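Local structure of segregation protein (Thermus thermophilus, 1WCV) at residues N26-L31 with K36-V41; S51-R56 with H75-F80; Q192-F197 with W203-R208; K220-A223 with T228-G231. The protein hydrolyses ATP and binds double-stranded DNA cooperatively when loaded with ATP, forming nucleoprotein filaments, and probably takes part in chromosome partitioning. All blocks are in the same frame, centred on the assembly; numbering follows the deposited sequence.

Interaction 1: residues N26-L31 with K36-V41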
loop_
_atom_site.group_PDB
_atom_site.type_symbol
_atom_site.label_atom_id
_atom_site.label_comp_id
_atom_site.label_asym_id
_atom_site.label_seq_id
_atom_site.Cartn_x
_atom_site.Cartn_y
_atom_site.Cartn_z
ATOM N N ASN A 26 14.059 9.026 5.332
ATOM C CA ASN A 26 13.490 7.802 5.859
ATOM C C ASN A 26 13.537 6.593 4.963
ATOM O O ASN A 26 13.542 5.468 5.462
ATOM C CB ASN A 26 12.075 8.071 6.362
ATOM C CG ASN A 26 12.072 8.992 7.568
ATOM O OD1 ASN A 26 12.756 8.729 8.561
ATOM N ND2 ASN A 26 11.314 10.078 7.489
ATOM N N LEU A 27 13.590 6.808 3.651
ATOM C CA LEU A 27 13.697 5.688 2.724
ATOM C C LEU A 27 15.096 5.117 2.972
ATOM O O LEU A 27 15.299 3.904 3.019
ATOM C CB LEU A 27 13.608 6.171 1.276
ATOM C CG LEU A 27 12.819 5.371 0.235
ATOM C CD1 LEU A 27 13.441 5.647 -1.124
ATOM C CD2 LEU A 27 12.836 3.873 0.531
ATOM N N ALA A 28 16.061 6.016 3.137
ATOM C CA ALA A 28 17.435 5.611 3.379
ATOM C C ALA A 28 17.540 4.852 4.694
ATOM O O ALA A 28 18.228 3.841 4.780
ATOM C CB ALA A 28 18.343 6.832 3.405
ATOM N N ALA A 29 16.845 5.342 5.713
ATOM C CA ALA A 29 16.883 4.716 7.032
ATOM C C ALA A 29 16.353 3.295 7.008
ATOM O O ALA A 29 16.925 2.397 7.636
ATOM C CB ALA A 29 16.094 5.546 8.032
ATOM N N TYR A 30 15.259 3.079 6.285
ATOM C CA TYR A 30 14.692 1.746 6.227
ATOM C C TYR A 30 15.340 0.818 5.219
ATOM O O TYR A 30 15.327 -0.394 5.406
ATOM C CB TYR A 30 13.181 1.829 6.025
ATOM C CG TYR A 30 12.497 2.268 7.299
ATOM C CD1 TYR A 30 12.368 1.390 8.376
ATOM C CD2 TYR A 30 12.053 3.573 7.460
ATOM C CE1 TYR A 30 11.817 1.807 9.585
ATOM C CE2 TYR A 30 11.499 4.005 8.665
ATOM C CZ TYR A 30 11.387 3.113 9.725
ATOM O OH TYR A 30 10.856 3.542 10.916
ATOM N N LEU A 31 15.913 1.364 4.151
ATOM C CA LEU A 31 16.590 0.502 3.192
ATOM C C LEU A 31 17.838 -0.031 3.912
ATOM O O LEU A 31 18.271 -1.160 3.687
ATOM C CB LEU A 31 16.971 1.289 1.932
ATOM C CG LEU A 31 15.819 1.626 0.971
ATOM C CD1 LEU A 31 16.337 2.535 -0.140
ATOM C CD2 LEU A 31 15.227 0.351 0.380
ATOM N N LYS A 36 20.881 -3.192 3.483
ATOM C CA LYS A 36 21.498 -2.626 2.286
ATOM C C LYS A 36 22.544 -1.579 2.657
ATOM O O LYS A 36 22.349 -0.821 3.607
ATOM C CB LYS A 36 20.434 -1.950 1.416
ATOM C CG LYS A 36 19.257 -2.823 1.013
ATOM C CD LYS A 36 19.630 -3.835 -0.052
ATOM C CE LYS A 36 18.386 -4.528 -0.583
ATOM N NZ LYS A 36 18.686 -5.479 -1.685
ATOM N N ARG A 37 23.653 -1.542 1.918
ATOM C CA ARG A 37 24.678 -0.527 2.153
ATOM C C ARG A 37 24.107 0.657 1.388
ATOM O O ARG A 37 23.976 0.599 0.167
ATOM C CB ARG A 37 26.019 -0.922 1.535
ATOM C CG ARG A 37 26.600 -2.231 2.032
ATOM C CD ARG A 37 28.057 -2.350 1.619
ATOM N NE ARG A 37 28.491 -3.738 1.529
ATOM C CZ ARG A 37 28.083 -4.584 0.588
ATOM N NH1 ARG A 37 28.525 -5.834 0.578
ATOM N NH2 ARG A 37 27.240 -4.177 -0.348
ATOM N N VAL A 38 23.774 1.726 2.096
ATOM C CA VAL A 38 23.154 2.876 1.457
ATOM C C VAL A 38 23.866 4.206 1.620
ATOM O O VAL A 38 24.331 4.554 2.704
ATOM C CB VAL A 38 21.711 3.039 1.978
ATOM C CG1 VAL A 38 21.057 4.280 1.378
ATOM C CG2 VAL A 38 20.910 1.788 1.661
ATOM N N LEU A 39 23.923 4.951 0.522
ATOM C CA LEU A 39 24.520 6.274 0.513
ATOM C C LEU A 39 23.427 7.284 0.159
ATOM O O LEU A 39 22.738 7.130 -0.845
ATOM C CB LEU A 39 25.633 6.364 -0.533
ATOM C CG LEU A 39 26.197 7.772 -0.732
ATOM C CD1 LEU A 39 26.838 8.266 0.559
ATOM C CD2 LEU A 39 27.210 7.754 -1.859
ATOM N N LEU A 40 23.249 8.285 1.009
ATOM C CA LEU A 40 22.274 9.336 0.748
ATOM C C LEU A 40 23.099 10.565 0.419
ATOM O O LEU A 40 23.968 10.959 1.199
ATOM C CB LEU A 40 21.411 9.626 1.975
ATOM C CG LEU A 40 20.467 10.831 1.866
ATOM C CD1 LEU A 40 19.466 10.607 0.739
ATOM C CD2 LEU A 40 19.741 11.049 3.190
ATOM N N VAL A 41 22.832 11.158 -0.740
ATOM C CA VAL A 41 23.546 12.348 -1.172
ATOM C C VAL A 41 22.613 13.548 -1.181
ATOM O O VAL A 41 21.591 13.543 -1.872
ATOM C CB VAL A 41 24.120 12.166 -2.593
ATOM C CG1 VAL A 41 24.926 13.390 -2.985
ATOM C CG2 VAL A 41 24.978 10.907 -2.663
#
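K36 meets L31, in the last turn of helix 18-33, as the chain comes round into strand 38-42. Its CB lies 3.2 Å from L31 O, and CG is almost as near to the same oxygen at 3.3 Å. With CG held beside the backbone N and the chain bent at chi2 (-74°), CD, CE and NZ then lead away from the helix, a suitable course for a charged tip on a partly exposed residue. K36 N also donates to L31 O, but at 3.3 Å and 143° the bond is weak. Beyond this corner the contact is apolar. V38 sends CG2 to L31 CB at 4.0 Å, while its other methyl, CG1, approaches A28 CB at 4.2 Å. Alanine suits the inner face of the helix, its single methyl letting the strand come close: the axes pass 8.7 Å apart, nearly antiparallel. L40 CB adds a looser touch on the same methyl. This is the helix-to-strand half of a beta-alpha-beta unit in the P-loop ATPase fold. Strand 38-42 runs between strands 80-83 and 114-118, and the helix packs across all three, with A28 also touching F80 and L116.

Interaction 2: residues S51-R56 with H75-F80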
loop_
_atom_site.group_PDB
_atom_site.type_symbol
_atom_site.label_atom_id
_atom_site.label_comp_id
_atom_site.label_asym_id
_atom_site.label_seq_id
_atom_site.Cartn_x
_atom_site.Cartn_y
_atom_site.Cartn_z
ATOM N N SER A 51 20.616 18.726 7.361
ATOM C CA SER A 51 20.148 19.320 8.600
ATOM C C SER A 51 19.115 18.406 9.256
ATOM O O SER A 51 18.993 18.362 10.484
ATOM C CB SER A 51 19.527 20.687 8.309
ATOM O OG SER A 51 19.017 21.271 9.493
ATOM N N GLY A 52 18.381 17.668 8.429
ATOM C CA GLY A 52 17.365 16.774 8.954
ATOM C C GLY A 52 17.990 15.581 9.642
ATOM O O GLY A 52 17.321 14.822 10.345
ATOM N N LEU A 53 19.290 15.421 9.435
ATOM C CA LEU A 53 20.032 14.319 10.021
ATOM C C LEU A 53 20.969 14.792 11.133
ATOM O O LEU A 53 21.767 14.015 11.652
ATOM C CB LEU A 53 20.813 13.593 8.928
ATOM C CG LEU A 53 19.928 12.774 7.978
ATOM C CD1 LEU A 53 20.771 12.172 6.867
ATOM C CD2 LEU A 53 19.220 11.679 8.770
ATOM N N GLY A 54 20.857 16.068 11.492
ATOM C CA GLY A 54 21.683 16.628 12.549
ATOM C C GLY A 54 23.159 16.728 12.208
ATOM O O GLY A 54 24.004 16.799 13.101
ATOM N N VAL A 55 23.472 16.736 10.918
ATOM C CA VAL A 55 24.856 16.828 10.479
ATOM C C VAL A 55 25.254 18.274 10.213
ATOM O O VAL A 55 24.453 19.080 9.741
ATOM C CB VAL A 55 25.093 15.986 9.207
ATOM C CG1 VAL A 55 26.515 16.184 8.696
ATOM C CG2 VAL A 55 24.844 14.518 9.516
ATOM N N ARG A 56 26.503 18.590 10.536
ATOM C CA ARG A 56 27.039 19.930 10.351
ATOM C C ARG A 56 28.488 19.805 9.890
ATOM O O ARG A 56 29.407 19.780 10.707
ATOM C CB ARG A 56 26.965 20.698 11.673
ATOM C CG ARG A 56 27.518 22.111 11.623
ATOM C CD ARG A 56 27.402 22.784 12.983
ATOM N NE ARG A 56 27.959 24.135 12.987
ATOM C CZ ARG A 56 29.239 24.420 12.771
ATOM N NH1 ARG A 56 29.652 25.680 12.794
ATOM N NH2 ARG A 56 30.109 23.447 12.531
ATOM N N HIS A 75 29.491 10.759 5.960
ATOM C CA HIS A 75 29.247 10.790 7.401
ATOM C C HIS A 75 28.316 9.638 7.774
ATOM O O HIS A 75 27.231 9.504 7.211
ATOM C CB HIS A 75 28.570 12.100 7.812
ATOM C CG HIS A 75 29.466 13.299 7.760
ATOM N ND1 HIS A 75 30.115 13.697 6.612
ATOM C CD2 HIS A 75 29.785 14.211 8.709
ATOM C CE1 HIS A 75 30.795 14.804 6.855
ATOM N NE2 HIS A 75 30.611 15.137 8.120
ATOM N N PRO A 76 28.724 8.789 8.727
ATOM C CA PRO A 76 27.846 7.678 9.106
ATOM C C PRO A 76 26.673 8.182 9.943
ATOM O O PRO A 76 26.850 8.963 10.878
ATOM C CB PRO A 76 28.777 6.760 9.889
ATOM C CG PRO A 76 29.674 7.744 10.584
ATOM C CD PRO A 76 29.992 8.741 9.479
ATOM N N VAL A 77 25.471 7.742 9.599
ATOM C CA VAL A 77 24.287 8.161 10.329
ATOM C C VAL A 77 23.177 7.124 10.227
ATOM O O VAL A 77 22.903 6.591 9.148
ATOM C CB VAL A 77 23.764 9.516 9.802
ATOM C CG1 VAL A 77 23.425 9.403 8.323
ATOM C CG2 VAL A 77 22.547 9.954 10.604
ATOM N N ASP A 78 22.550 6.849 11.368
ATOM C CA ASP A 78 21.454 5.892 11.482
ATOM C C ASP A 78 21.576 4.657 10.593
ATOM O O ASP A 78 20.609 4.257 9.941
ATOM C CB ASP A 78 20.115 6.579 11.197
ATOM C CG ASP A 78 18.924 5.709 11.574
ATOM O OD1 ASP A 78 17.835 5.885 10.987
ATOM O OD2 ASP A 78 19.080 4.850 12.468
ATOM N N GLY A 79 22.758 4.058 10.559
ATOM C CA GLY A 79 22.938 2.859 9.762
ATOM C C GLY A 79 23.323 3.032 8.305
ATOM O O GLY A 79 23.546 2.043 7.613
ATOM N N PHE A 80 23.381 4.268 7.816
ATOM C CA PHE A 80 23.787 4.488 6.430
ATOM C C PHE A 80 24.820 5.604 6.327
ATOM O O PHE A 80 25.264 6.138 7.340
ATOM C CB PHE A 80 22.581 4.800 5.526
ATOM C CG PHE A 80 21.752 5.973 5.976
ATOM C CD1 PHE A 80 20.771 5.819 6.949
ATOM C CD2 PHE A 80 21.933 7.231 5.401
ATOM C CE1 PHE A 80 19.980 6.894 7.347
ATOM C CE2 PHE A 80 21.148 8.316 5.790
ATOM C CZ PHE A 80 20.169 8.151 6.763
HETATM O O HOH W 1 30.268 16.956 10.679
#
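L53 points its isobutyl group at V77 and F80, which bracket the turn of a beta hairpin on the edge of the P-loop ATPase sheet. The hairpin joins strands 75-77 and 80-83 through a type I' turn from V77 to F80, with G79 at backbone angles where a side chain would jam against the preceding carbonyl. The opposing segment leaves helix 48-52 by a Schellman motif, whose positive-phi residue is G54.

L53 and V77 meet nearly at right angles, and methyl faces methyl: CD1 of L53 is 4.1 Å from CG1 of V77, while L53 CD2 pairs with V77 CG2. F80 approaches L53 from the opposite direction and presents its ring edge, so that L53 CD1 lies near the ring plane, 4.0 Å from F80 CE2. V77 O lies over one face of the F80 ring, toward its rim, where F80 CG, standing between its backbone N and carbonyl carbon (chi1 56°), brings it. Forked leucine serves well here because its two methyls reach two neighbours at once; an alanine in its place would probably open a gap beside V77 and leave the edge of F80 without its cover. The same side chain touches I25 and L40, joining helix 18-33 and the sheet.

Further along, V55 CG1 comes obliquely upon the H75 ring, 3.8 Å from CD2. A water lies in the plane of that ring, 3.2 Å from H75 NE2, and donates weakly to R56 O at 3.0 Å.

Interaction 3: residues Q192-F197 with W203-R208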
loop_
_atom_site.group_PDB
_atom_site.type_symbol
_atom_site.label_atom_id
_atom_site.label_comp_id
_atom_site.label_asym_id
_atom_site.label_seq_id
_atom_site.Cartn_x
_atom_site.Cartn_y
_atom_site.Cartn_z
ATOM N N GLN A 192 -7.622 10.464 -7.890
ATOM C CA GLN A 192 -7.380 11.080 -9.187
ATOM C C GLN A 192 -5.940 10.836 -9.651
ATOM O O GLN A 192 -5.688 10.644 -10.837
ATOM C CB GLN A 192 -7.706 12.578 -9.132
ATOM C CG GLN A 192 -7.591 13.286 -10.464
ATOM C CD GLN A 192 -8.318 12.550 -11.578
ATOM O OE1 GLN A 192 -9.404 12.006 -11.374
ATOM N NE2 GLN A 192 -7.725 12.543 -12.770
ATOM N N LEU A 193 -4.987 10.827 -8.727
ATOM C CA LEU A 193 -3.608 10.551 -9.121
ATOM C C LEU A 193 -3.505 9.124 -9.667
ATOM O O LEU A 193 -2.822 8.880 -10.655
ATOM C CB LEU A 193 -2.652 10.733 -7.937
ATOM C CG LEU A 193 -2.347 12.203 -7.620
ATOM C CD1 LEU A 193 -1.641 12.326 -6.280
ATOM C CD2 LEU A 193 -1.492 12.783 -8.738
ATOM N N ARG A 194 -4.193 8.185 -9.024
ATOM C CA ARG A 194 -4.166 6.799 -9.475
ATOM C C ARG A 194 -4.935 6.625 -10.777
ATOM O O ARG A 194 -4.539 5.845 -11.632
ATOM C CB ARG A 194 -4.733 5.868 -8.400
ATOM C CG ARG A 194 -3.857 5.794 -7.163
ATOM C CD ARG A 194 -4.337 4.734 -6.201
ATOM N NE ARG A 194 -3.663 4.867 -4.916
ATOM C CZ ARG A 194 -2.398 4.529 -4.685
ATOM N NH1 ARG A 194 -1.647 4.011 -5.647
ATOM N NH2 ARG A 194 -1.873 4.759 -3.494
ATOM N N ALA A 195 -6.028 7.364 -10.932
ATOM C CA ALA A 195 -6.806 7.285 -12.157
ATOM C C ALA A 195 -5.981 7.803 -13.333
ATOM O O ALA A 195 -6.020 7.242 -14.422
ATOM C CB ALA A 195 -8.091 8.103 -12.023
ATOM N N HIS A 196 -5.225 8.872 -13.109
ATOM C CA HIS A 196 -4.426 9.452 -14.182
ATOM C C HIS A 196 -3.054 8.810 -14.410
ATOM O O HIS A 196 -2.613 8.691 -15.552
ATOM C CB HIS A 196 -4.248 10.956 -13.945
ATOM C CG HIS A 196 -3.701 11.688 -15.129
ATOM N ND1 HIS A 196 -4.325 11.681 -16.357
ATOM C CD2 HIS A 196 -2.581 12.432 -15.281
ATOM C CE1 HIS A 196 -3.612 12.387 -17.216
ATOM N NE2 HIS A 196 -2.548 12.853 -16.588
ATOM N N PHE A 197 -2.382 8.383 -13.342
ATOM C CA PHE A 197 -1.056 7.784 -13.490
ATOM C C PHE A 197 -0.991 6.275 -13.246
ATOM O O PHE A 197 0.044 5.643 -13.453
ATOM C CB PHE A 197 -0.070 8.529 -12.586
ATOM C CG PHE A 197 0.099 9.977 -12.962
ATOM C CD1 PHE A 197 0.702 10.321 -14.167
ATOM C CD2 PHE A 197 -0.388 10.991 -12.144
ATOM C CE1 PHE A 197 0.815 11.649 -14.556
ATOM C CE2 PHE A 197 -0.278 12.332 -12.528
ATOM C CZ PHE A 197 0.323 12.657 -13.733
ATOM N N TRP A 203 1.524 2.126 -3.836
ATOM C CA TRP A 203 0.351 1.830 -3.031
ATOM C C TRP A 203 0.552 2.340 -1.608
ATOM O O TRP A 203 -0.400 2.719 -0.939
ATOM C CB TRP A 203 0.077 0.324 -3.023
ATOM C CG TRP A 203 -0.596 -0.106 -4.276
ATOM C CD1 TRP A 203 -0.054 -0.842 -5.291
ATOM C CD2 TRP A 203 -1.909 0.268 -4.708
ATOM N NE1 TRP A 203 -0.947 -0.942 -6.330
ATOM C CE2 TRP A 203 -2.092 -0.268 -6.001
ATOM C CE3 TRP A 203 -2.947 1.010 -4.129
ATOM C CZ2 TRP A 203 -3.271 -0.084 -6.729
ATOM C CZ3 TRP A 203 -4.119 1.193 -4.852
ATOM C CH2 TRP A 203 -4.267 0.647 -6.140
ATOM N N THR A 204 1.799 2.344 -1.144
ATOM C CA THR A 204 2.086 2.849 0.192
ATOM C C THR A 204 1.982 4.370 0.128
ATOM O O THR A 204 2.555 5.007 -0.755
ATOM C CB THR A 204 3.510 2.474 0.647
ATOM O OG1 THR A 204 3.672 1.054 0.581
ATOM C CG2 THR A 204 3.760 2.955 2.078
ATOM N N VAL A 205 1.247 4.942 1.068
ATOM C CA VAL A 205 1.056 6.377 1.131
ATOM C C VAL A 205 1.570 6.831 2.484
ATOM O O VAL A 205 1.314 6.161 3.486
ATOM C CB VAL A 205 -0.450 6.704 0.994
ATOM C CG1 VAL A 205 -0.725 8.176 1.323
ATOM C CG2 VAL A 205 -0.907 6.399 -0.416
ATOM N N ILE A 206 2.301 7.949 2.519
ATOM C CA ILE A 206 2.831 8.470 3.779
ATOM C C ILE A 206 1.820 9.453 4.375
ATOM O O ILE A 206 1.460 10.454 3.754
ATOM C CB ILE A 206 4.189 9.194 3.581
ATOM C CG1 ILE A 206 5.118 8.343 2.703
ATOM C CG2 ILE A 206 4.848 9.427 4.944
ATOM C CD1 ILE A 206 5.405 6.954 3.264
ATOM N N PRO A 207 1.357 9.184 5.600
ATOM C CA PRO A 207 0.378 10.060 6.245
ATOM C C PRO A 207 0.968 11.315 6.861
ATOM O O PRO A 207 2.138 11.353 7.236
ATOM C CB PRO A 207 -0.203 9.165 7.323
ATOM C CG PRO A 207 1.041 8.478 7.824
ATOM C CD PRO A 207 1.768 8.101 6.516
ATOM N N ARG A 208 0.138 12.342 6.972
ATOM C CA ARG A 208 0.579 13.560 7.629
ATOM C C ARG A 208 0.558 13.100 9.085
ATOM O O ARG A 208 -0.409 12.476 9.520
ATOM C CB ARG A 208 -0.437 14.678 7.411
ATOM C CG ARG A 208 0.093 16.068 7.719
ATOM C CD ARG A 208 -0.950 17.135 7.423
ATOM N NE ARG A 208 -0.354 18.468 7.373
ATOM C CZ ARG A 208 0.503 18.863 6.436
ATOM N NH1 ARG A 208 0.859 18.029 5.469
ATOM N NH2 ARG A 208 1.009 20.089 6.465
#
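R194 and W203 have their CA atoms 9.3 Å apart, so the backbones of helix 185-197 and the irregular segment 203-208 stay well separated and long side chains must span the distance. They do so by a cation-pi stack. The R194 guanidinium lies flat on the indole, planes 9° apart and centres 4.2 Å apart. Its CZ sits 3.6 Å from W203 CE3, and NH1 hangs over the same face, offset towards the rim. With the chain extended from CG to NE, R194 CD lies over the six-membered ring, 3.8 Å from W203 CZ3. Arginine suits this place because its flat cation can cover an aromatic face while its N-H groups remain available to other partners: NH2 forms a salt bridge with E190 and a hydrogen bond with F202 O, which fix its rotation. R237 of the second subunit packs on R194, placing the stack where the two subunits of the assembly meet. An alanine here would probably leave E190 without its countercharge and the indole free to turn. The segment 203-208 runs on to P207, a nucleotide-binding residue, and V205 guards the edge of the guanidinium on the way, its CG2 near the plane and 3.6 Å from R194 NH2.

Interaction 4: residues K220-A223 with T228-G231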
loop_
_atom_site.group_PDB
_atom_site.type_symbol
_atom_site.label_atom_id
_atom_site.label_comp_id
_atom_site.label_asym_id
_atom_site.label_seq_id
_atom_site.Cartn_x
_atom_site.Cartn_y
_atom_site.Cartn_z
ATOM N N LYS A 220 16.715 13.703 13.537
ATOM C CA LYS A 220 16.685 12.247 13.606
ATOM C C LYS A 220 15.726 11.645 12.589
ATOM O O LYS A 220 14.741 12.273 12.200
ATOM C CB LYS A 220 16.268 11.792 15.005
ATOM C CG LYS A 220 17.185 12.264 16.118
ATOM C CD LYS A 220 16.700 11.801 17.485
ATOM C CE LYS A 220 16.820 10.290 17.650
ATOM N NZ LYS A 220 16.380 9.830 19.000
ATOM N N THR A 221 16.015 10.423 12.153
ATOM C CA THR A 221 15.123 9.759 11.206
ATOM C C THR A 221 13.887 9.372 12.009
ATOM O O THR A 221 13.923 9.356 13.236
ATOM C CB THR A 221 15.745 8.480 10.636
ATOM O OG1 THR A 221 15.928 7.530 11.694
ATOM C CG2 THR A 221 17.088 8.785 9.969
ATOM N N ILE A 222 12.786 9.065 11.335
ATOM C CA ILE A 222 11.587 8.691 12.068
ATOM C C ILE A 222 11.804 7.360 12.802
ATOM O O ILE A 222 11.162 7.081 13.816
ATOM C CB ILE A 222 10.359 8.597 11.129
ATOM C CG1 ILE A 222 9.078 8.513 11.958
ATOM C CG2 ILE A 222 10.480 7.392 10.205
ATOM C CD1 ILE A 222 8.816 9.739 12.797
ATOM N N ALA A 223 12.716 6.540 12.297
ATOM C CA ALA A 223 13.001 5.269 12.958
ATOM C C ALA A 223 13.661 5.539 14.317
ATOM O O ALA A 223 13.450 4.795 15.282
ATOM C CB ALA A 223 13.912 4.419 12.089
ATOM N N THR A 228 7.424 3.567 16.197
ATOM C CA THR A 228 6.116 2.935 16.086
ATOM C C THR A 228 5.022 3.916 15.684
ATOM O O THR A 228 3.845 3.589 15.756
ATOM C CB THR A 228 5.696 2.195 17.380
ATOM O OG1 THR A 228 5.639 3.118 18.473
ATOM C CG2 THR A 228 6.684 1.069 17.694
ATOM N N SER A 229 5.410 5.111 15.238
ATOM C CA SER A 229 4.433 6.104 14.790
ATOM C C SER A 229 3.992 5.694 13.383
ATOM O O SER A 229 4.712 4.976 12.689
ATOM C CB SER A 229 5.063 7.497 14.749
ATOM O OG SER A 229 6.135 7.536 13.834
ATOM N N PRO A 230 2.812 6.151 12.941
ATOM C CA PRO A 230 2.282 5.814 11.611
ATOM C C PRO A 230 3.259 6.025 10.452
ATOM O O PRO A 230 3.355 5.188 9.556
ATOM C CB PRO A 230 1.050 6.701 11.505
ATOM C CG PRO A 230 0.568 6.752 12.937
ATOM C CD PRO A 230 1.861 6.997 13.681
ATOM N N GLY A 231 3.980 7.140 10.477
ATOM C CA GLY A 231 4.940 7.433 9.428
ATOM C C GLY A 231 6.079 6.429 9.392
ATOM O O GLY A 231 6.602 6.106 8.330
#
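I222 and S229 bring together the beginnings of two successive helices, 222-225 and 230-246, each preceded by an N-cap residue. T221 is the first cap. Its side chain covers a backbone N of the helix while its own N donates to Q224 OE1, an exchange consistent with a capping box. S229 is the second, and it is also the residue that makes the close contact.

The tight part is small and buried. I222 lays its ethyl branch against the serine hydroxyl: CG1 and CD1 each lie 3.6 Å from S229 OG. With CG1 swung opposite the backbone N (chi1 -167°) and the chain bent at chi2 (63°), the ethyl branch is carried to the start of the second helix. The oxygen is not stranded among these carbons, for it hydrogen-bonds to A226 O, and a small hydroxyl residue suits a place where polar and apolar needs coincide. Isoleucine in turn gives bulk, and its side chain also packs on L212 of helix 210-218.

The contact loosens towards G231, whose backbone C is 4.5 Å from I222 CG1; with no side chain, the glycine lets the helix backbone itself face the isoleucine. On the outer side P230 is exposed and directed away from I222. Proline is well placed in the first turn, where its missing N-H costs no helical bond, and it leans on P207 and N209, which bind nucleotide. Beside it T228 also points away, but S229 turns its OG inward, between its backbone N and carbonyl carbon (chi1 62°).

Overall arrangement
Interactions 1 to 4 follow one another along the chain without interleaving. Interactions 1 and 2, centres 11 Å apart, share the central sheet: A29 meets D78, and F80 packs against both segments of interaction 1. Interaction 4, about 14 Å from the centre of interaction 1 and 15 Å from that of interaction 2, is tied to both by hydrogen bonds, N26 OD1 to I222 N and D78 OD1 to T221 OG1. Interaction 3 lies across the chain's centre from interaction 2, centres 29 Å apart, yet reaches interaction 4 where P207 meets P230. The C-terminal helices are thereby joined to the helix following the P-loop, and P207 brings a nucleotide-binding residue into the same network.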